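Local coordinates for DNA ligase (Archaeoglobus fulgidus, PDB 3GDE), which probably seals nicks in double-stranded DNA during replication, recombination and repair, joining 3'-hydroxyl to 5'-phosphate ends at the expense of ATP, at residues L25-I29 and G169-M175; E71-V76 and I140-T144. All blocks are in the same frame, centred on the assembly; numbering follows the deposited sequence.

Contact 1 of 2, residues L25-I29 and G169-M175; sequences LTARI and GVGEGIM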
loop_
_atom_site.group_PDB
_atom_site.type_symbol
_atom_site.label_atom_id
_atom_site.label_comp_id
_atom_site.label_asym_id
_atom_site.label_seq_id
_atom_site.Cartn_x
_atom_site.Cartn_y
_atom_site.Cartn_z
ATOM N N LEU A 25 8.710 -18.198 -12.943
ATOM C CA LEU A 25 8.293 -17.945 -11.561
ATOM C C LEU A 25 6.826 -18.287 -11.355
ATOM O O LEU A 25 6.477 -18.988 -10.402
ATOM C CB LEU A 25 8.554 -16.489 -11.152
ATOM C CG LEU A 25 10.010 -16.101 -10.877
ATOM C CD1 LEU A 25 10.151 -14.585 -10.846
ATOM C CD2 LEU A 25 10.523 -16.723 -9.585
ATOM N N THR A 26 5.981 -17.800 -12.261
ATOM C CA THR A 26 4.554 -18.104 -12.253
ATOM C C THR A 26 4.284 -19.634 -12.213
ATOM O O THR A 26 3.475 -20.113 -11.411
ATOM C CB THR A 26 3.846 -17.431 -13.464
ATOM O OG1 THR A 26 4.001 -16.010 -13.372
ATOM C CG2 THR A 26 2.357 -17.769 -13.516
ATOM N N ALA A 27 4.987 -20.381 -13.058
ATOM C CA ALA A 27 4.764 -21.824 -13.203
ATOM C C ALA A 27 5.282 -22.629 -11.990
ATOM O O ALA A 27 4.601 -23.534 -11.500
ATOM C CB ALA A 27 5.370 -22.333 -14.532
ATOM N N ARG A 28 6.468 -22.277 -11.500
ATOM C CA ARG A 28 6.994 -22.834 -10.253
ATOM C C ARG A 28 6.067 -22.615 -9.067
ATOM O O ARG A 28 5.811 -23.542 -8.300
ATOM C CB ARG A 28 8.375 -22.265 -9.926
ATOM C CG ARG A 28 9.466 -22.690 -10.889
ATOM C CD ARG A 28 9.841 -24.145 -10.674
ATOM N NE ARG A 28 10.816 -24.331 -9.602
ATOM C CZ ARG A 28 12.012 -24.893 -9.768
ATOM N NH1 ARG A 28 12.384 -25.338 -10.966
ATOM N NH2 ARG A 28 12.831 -25.027 -8.728
ATOM N N ILE A 29 5.561 -21.393 -8.928
ATOM C CA ILE A 29 4.684 -21.033 -7.805
ATOM C C ILE A 29 3.324 -21.729 -7.873
ATOM O O ILE A 29 2.819 -22.176 -6.848
ATOM C CB ILE A 29 4.511 -19.492 -7.672
ATOM C CG1 ILE A 29 5.860 -18.845 -7.326
ATOM C CG2 ILE A 29 3.409 -19.136 -6.617
ATOM C CD1 ILE A 29 5.862 -17.315 -7.436
ATOM N N GLY A 169 11.759 -11.520 -6.477
ATOM C CA GLY A 169 11.277 -11.039 -7.762
ATOM C C GLY A 169 9.823 -11.424 -8.017
ATOM O O GLY A 169 9.398 -11.535 -9.170
ATOM N N VAL A 170 9.058 -11.595 -6.939
ATOM C CA VAL A 170 7.660 -12.011 -7.023
ATOM C C VAL A 170 6.760 -10.900 -6.487
ATOM O O VAL A 170 6.865 -10.492 -5.330
ATOM C CB VAL A 170 7.405 -13.329 -6.236
ATOM C CG1 VAL A 170 5.927 -13.692 -6.227
ATOM C CG2 VAL A 170 8.253 -14.470 -6.792
ATOM N N GLY A 171 5.899 -10.388 -7.354
ATOM C CA GLY A 171 4.942 -9.377 -6.948
ATOM C C GLY A 171 3.517 -9.877 -7.057
ATOM O O GLY A 171 3.261 -11.088 -7.166
ATOM N N GLU A 172 2.602 -8.916 -7.036
ATOM C CA GLU A 172 1.167 -9.146 -7.064
ATOM C C GLU A 172 0.738 -9.792 -8.375
ATOM O O GLU A 172 -0.104 -10.690 -8.371
ATOM C CB GLU A 172 0.455 -7.799 -6.907
ATOM C CG GLU A 172 -0.693 -7.805 -5.925
ATOM C CD GLU A 172 -0.256 -7.524 -4.503
ATOM O OE1 GLU A 172 0.576 -8.296 -3.956
ATOM O OE2 GLU A 172 -0.773 -6.534 -3.922
ATOM N N GLY A 173 1.323 -9.328 -9.483
ATOM C CA GLY A 173 1.018 -9.820 -10.826
ATOM C C GLY A 173 1.367 -11.292 -11.015
ATOM O O GLY A 173 0.569 -12.075 -11.525
ATOM N N ILE A 174 2.571 -11.672 -10.600
ATOM C CA ILE A 174 2.969 -13.075 -10.660
ATOM C C ILE A 174 2.042 -13.944 -9.796
ATOM O O ILE A 174 1.561 -14.987 -10.251
ATOM C CB ILE A 174 4.444 -13.249 -10.294
ATOM C CG1 ILE A 174 5.311 -12.725 -11.441
ATOM C CG2 ILE A 174 4.757 -14.719 -9.947
ATOM C CD1 ILE A 174 6.774 -12.529 -11.080
ATOM N N MET A 175 1.747 -13.487 -8.582
ATOM C CA MET A 175 0.859 -14.232 -7.683
ATOM C C MET A 175 -0.567 -14.443 -8.208
ATOM O O MET A 175 -1.101 -15.546 -8.083
ATOM C CB MET A 175 0.838 -13.607 -6.295
ATOM C CG MET A 175 2.101 -13.873 -5.503
ATOM S SD MET A 175 2.505 -15.629 -5.361
ATOM C CE MET A 175 1.034 -16.223 -4.502
#

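Contact 2 of 2, residues E71-V76 and I140-T144; sequences EALENV and IMLLT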
loop_
_atom_site.group_PDB
_atom_site.type_symbol
_atom_site.label_atom_id
_atom_site.label_comp_id
_atom_site.label_asym_id
_atom_site.label_seq_id
_atom_site.Cartn_x
_atom_site.Cartn_y
_atom_site.Cartn_z
ATOM N N GLU A 71 18.259 -7.445 18.554
ATOM C CA GLU A 71 18.290 -7.969 19.917
ATOM C C GLU A 71 18.027 -9.480 19.981
ATOM O O GLU A 71 18.702 -10.189 20.737
ATOM C CB GLU A 71 17.288 -7.236 20.807
ATOM C CG GLU A 71 17.364 -5.708 20.752
ATOM C CD GLU A 71 18.401 -5.122 21.698
ATOM O OE1 GLU A 71 19.618 -5.238 21.420
ATOM O OE2 GLU A 71 17.995 -4.520 22.714
ATOM N N ALA A 72 17.062 -9.966 19.196
ATOM C CA ALA A 72 16.756 -11.399 19.143
ATOM C C ALA A 72 17.929 -12.185 18.574
ATOM O O ALA A 72 18.289 -13.239 19.092
ATOM C CB ALA A 72 15.486 -11.664 18.338
ATOM N N LEU A 73 18.526 -11.662 17.513
ATOM C CA LEU A 73 19.695 -12.273 16.891
ATOM C C LEU A 73 20.911 -12.269 17.827
ATOM O O LEU A 73 21.686 -13.224 17.839
ATOM C CB LEU A 73 20.002 -11.600 15.540
ATOM C CG LEU A 73 19.035 -11.936 14.388
ATOM C CD1 LEU A 73 19.212 -11.016 13.182
ATOM C CD2 LEU A 73 19.152 -13.389 13.953
ATOM N N GLU A 74 21.058 -11.197 18.606
ATOM C CA GLU A 74 22.026 -11.113 19.694
ATOM C C GLU A 74 21.821 -12.263 20.679
ATOM O O GLU A 74 22.771 -12.972 21.032
ATOM C CB GLU A 74 21.796 -9.832 20.482
ATOM C CG GLU A 74 22.554 -8.604 20.082
ATOM C CD GLU A 74 22.891 -7.779 21.316
ATOM O OE1 GLU A 74 23.869 -8.131 22.003
ATOM O OE2 GLU A 74 22.156 -6.808 21.624
ATOM N N ASN A 75 20.579 -12.414 21.146
ATOM C CA ASN A 75 20.240 -13.441 22.131
ATOM C C ASN A 75 20.604 -14.845 21.684
ATOM O O ASN A 75 21.192 -15.598 22.455
ATOM C CB ASN A 75 18.754 -13.410 22.495
ATOM C CG ASN A 75 18.364 -12.190 23.302
ATOM O OD1 ASN A 75 17.195 -11.791 23.310
ATOM N ND2 ASN A 75 19.332 -11.585 23.979
ATOM N N VAL A 76 20.272 -15.186 20.440
ATOM C CA VAL A 76 20.431 -16.558 19.966
ATOM C C VAL A 76 21.866 -16.904 19.581
ATOM O O VAL A 76 22.309 -18.035 19.796
ATOM C CB VAL A 76 19.438 -16.916 18.814
ATOM C CG1 VAL A 76 18.008 -16.823 19.303
ATOM C CG2 VAL A 76 19.632 -16.015 17.582
ATOM N N ILE A 140 10.708 -9.465 21.649
ATOM C CA ILE A 140 12.073 -9.938 21.459
ATOM C C ILE A 140 12.209 -11.395 21.943
ATOM O O ILE A 140 12.824 -12.214 21.273
ATOM C CB ILE A 140 13.103 -8.989 22.139
ATOM C CG1 ILE A 140 13.094 -7.618 21.437
ATOM C CG2 ILE A 140 14.509 -9.601 22.137
ATOM C CD1 ILE A 140 13.696 -6.446 22.266
ATOM N N MET A 141 11.605 -11.720 23.086
ATOM C CA MET A 141 11.663 -13.087 23.601
ATOM C C MET A 141 10.958 -14.094 22.694
ATOM O O MET A 141 11.449 -15.201 22.502
ATOM C CB MET A 141 11.130 -13.152 25.042
ATOM C CG MET A 141 12.020 -12.419 26.062
ATOM S SD MET A 141 13.784 -12.700 25.755
ATOM C CE MET A 141 13.879 -14.446 26.155
ATOM N N LEU A 142 9.826 -13.696 22.116
ATOM C CA LEU A 142 9.094 -14.531 21.155
ATOM C C LEU A 142 9.855 -14.754 19.854
ATOM O O LEU A 142 9.918 -15.871 19.352
ATOM C CB LEU A 142 7.705 -13.958 20.875
ATOM C CG LEU A 142 6.685 -14.103 22.009
ATOM C CD1 LEU A 142 5.455 -13.237 21.741
ATOM C CD2 LEU A 142 6.304 -15.580 22.231
ATOM N N LEU A 143 10.431 -13.687 19.313
ATOM C CA LEU A 143 11.311 -13.788 18.148
ATOM C C LEU A 143 12.553 -14.642 18.424
ATOM O O LEU A 143 12.959 -15.422 17.568
ATOM C CB LEU A 143 11.747 -12.392 17.692
ATOM C CG LEU A 143 10.700 -11.429 17.140
ATOM C CD1 LEU A 143 11.281 -10.013 17.091
ATOM C CD2 LEU A 143 10.179 -11.883 15.754
ATOM N N THR A 144 13.159 -14.453 19.601
ATOM C CA THR A 144 14.303 -15.240 20.096
ATOM C C THR A 144 13.995 -16.739 20.185
ATOM O O THR A 144 14.842 -17.574 19.859
ATOM C CB THR A 144 14.750 -14.738 21.497
ATOM O OG1 THR A 144 15.235 -13.397 21.393
ATOM C CG2 THR A 144 15.852 -15.627 22.117
#

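Contact 1 of 2, residues L25-I29 and G169-M175
Ile29 and Ile174 cover the most surface in a largely apolar interface that buries 298 Å² with no hydrogen bond across it, their side chains crossing at about a right angle. The end of Ile29 serves two partners: CD1 lies 3.8 Å from Ile174 CG2, and it also meets both methyls of Val170 tip to tip. Its other branch, CG2, anti to the backbone N, turns to Met175 and touches SD at 3.8 Å. Leu25 adds a methyl contact, CD1 to Ile174 CD1 at 4.0 Å. Here helix 22-34 packs against the first turn of helix 172-182, with Gly171 as its N-cap, inside the all-helical N-terminal domain of an ATP-dependent DNA ligase. Phe12 of helix 6-16 and Ile49 of helix 39-49 also touch Ile29, extending the core. Cutting Ile174 back to an alanine removes CG2 and CD1 and is likely to leave Ile29 CD1 and Leu25 CD1 without these partners and open a gap between the helices.

Polar atoms enter only through van der Waals contacts. Thr26 OG1, 3.7 Å from Ile174 CG2, keeps its hydrogen bond for Thr22 O, one turn earlier. The carbonyl O of Gly169 rests 3.6 Å from Leu25 CD1.

Contact 2 of 2, residues E71-V76 and I140-T144
Ala72 points at Thr144 where the two backbones come nearest, Ala72 CA to Thr144 CA 4.7 Å. The small alanine lets the threonine hydroxyl approach its backbone, with OG1 3.4 Å from Ala72 CA. With chi1 at -64°, Thr144 OG1 stands beside its own backbone N and bonds back to Ile140 O at 2.7 Å, coming from above the carbonyl plane. Thr144 N reaches the same oxygen from the opposite face, so two donors from one residue grip this carbonyl. The threonine methyl, anti to N, packs against both Asn75 CB and Val76 CG1.

Asn75 crosses Thr144 at about a right angle, bringing OD1 to 3.2 Å from Thr144 OG1; this is not a hydrogen bond, the hydroxyl being directed to Ile140 O. Asn75 OD1 also lies 3.7 Å from Ile140 CG2. Val76 and Thr144 instead slide past each other in opposite directions, and Val76 CG1 comes to rest 3.3 Å from Thr144 O. At the other end of the interface Ile140 crosses Glu71 obliquely. Its CG2 and CD1 pack on the aliphatic base of the glutamate, CG2 lying 3.9 Å from Glu71 CB, while the carboxylate leads away and makes a long, weak ion pair with Arg81. Deeper in, Ala72 CB meets Leu143 CB, and Tyr147, about a turn beyond Thr144, touches Ala72 and Val76.

The segment axes pass 8.5 Å apart at -52°, the ridges-into-grooves angle of i to i+4 ridges, consistent with the pairs Ala72/Val76 and Ile140/Thr144; helices 66-77 and 135-149 are so joined in the helical N-terminal, DNA-binding domain.

Both contacts join helices of the N-terminal domain, but at separate places: their centres are 32 Å apart and their nearest atoms about 21 Å apart. In sequence, contact 2 falls wholly between the two halves of contact 1, so the chain between helix 22-34 and helix 172-182 contains the helix 66-77/135-149 pair. Contact 1 is buried and its centre lies about 18 Å from that of the chain; contact 2 is partly buried, about 29 Å out. Backbone hydrogen bonds link Gly173 and Ile174 to Pro456 and Val457 of the C-terminal OB-fold region, so contact 1 lies at an interdomain junction, consistent with the closed conformation. Neither contact is near the predicted ATP site around Lys252, the probable adenylated lysine.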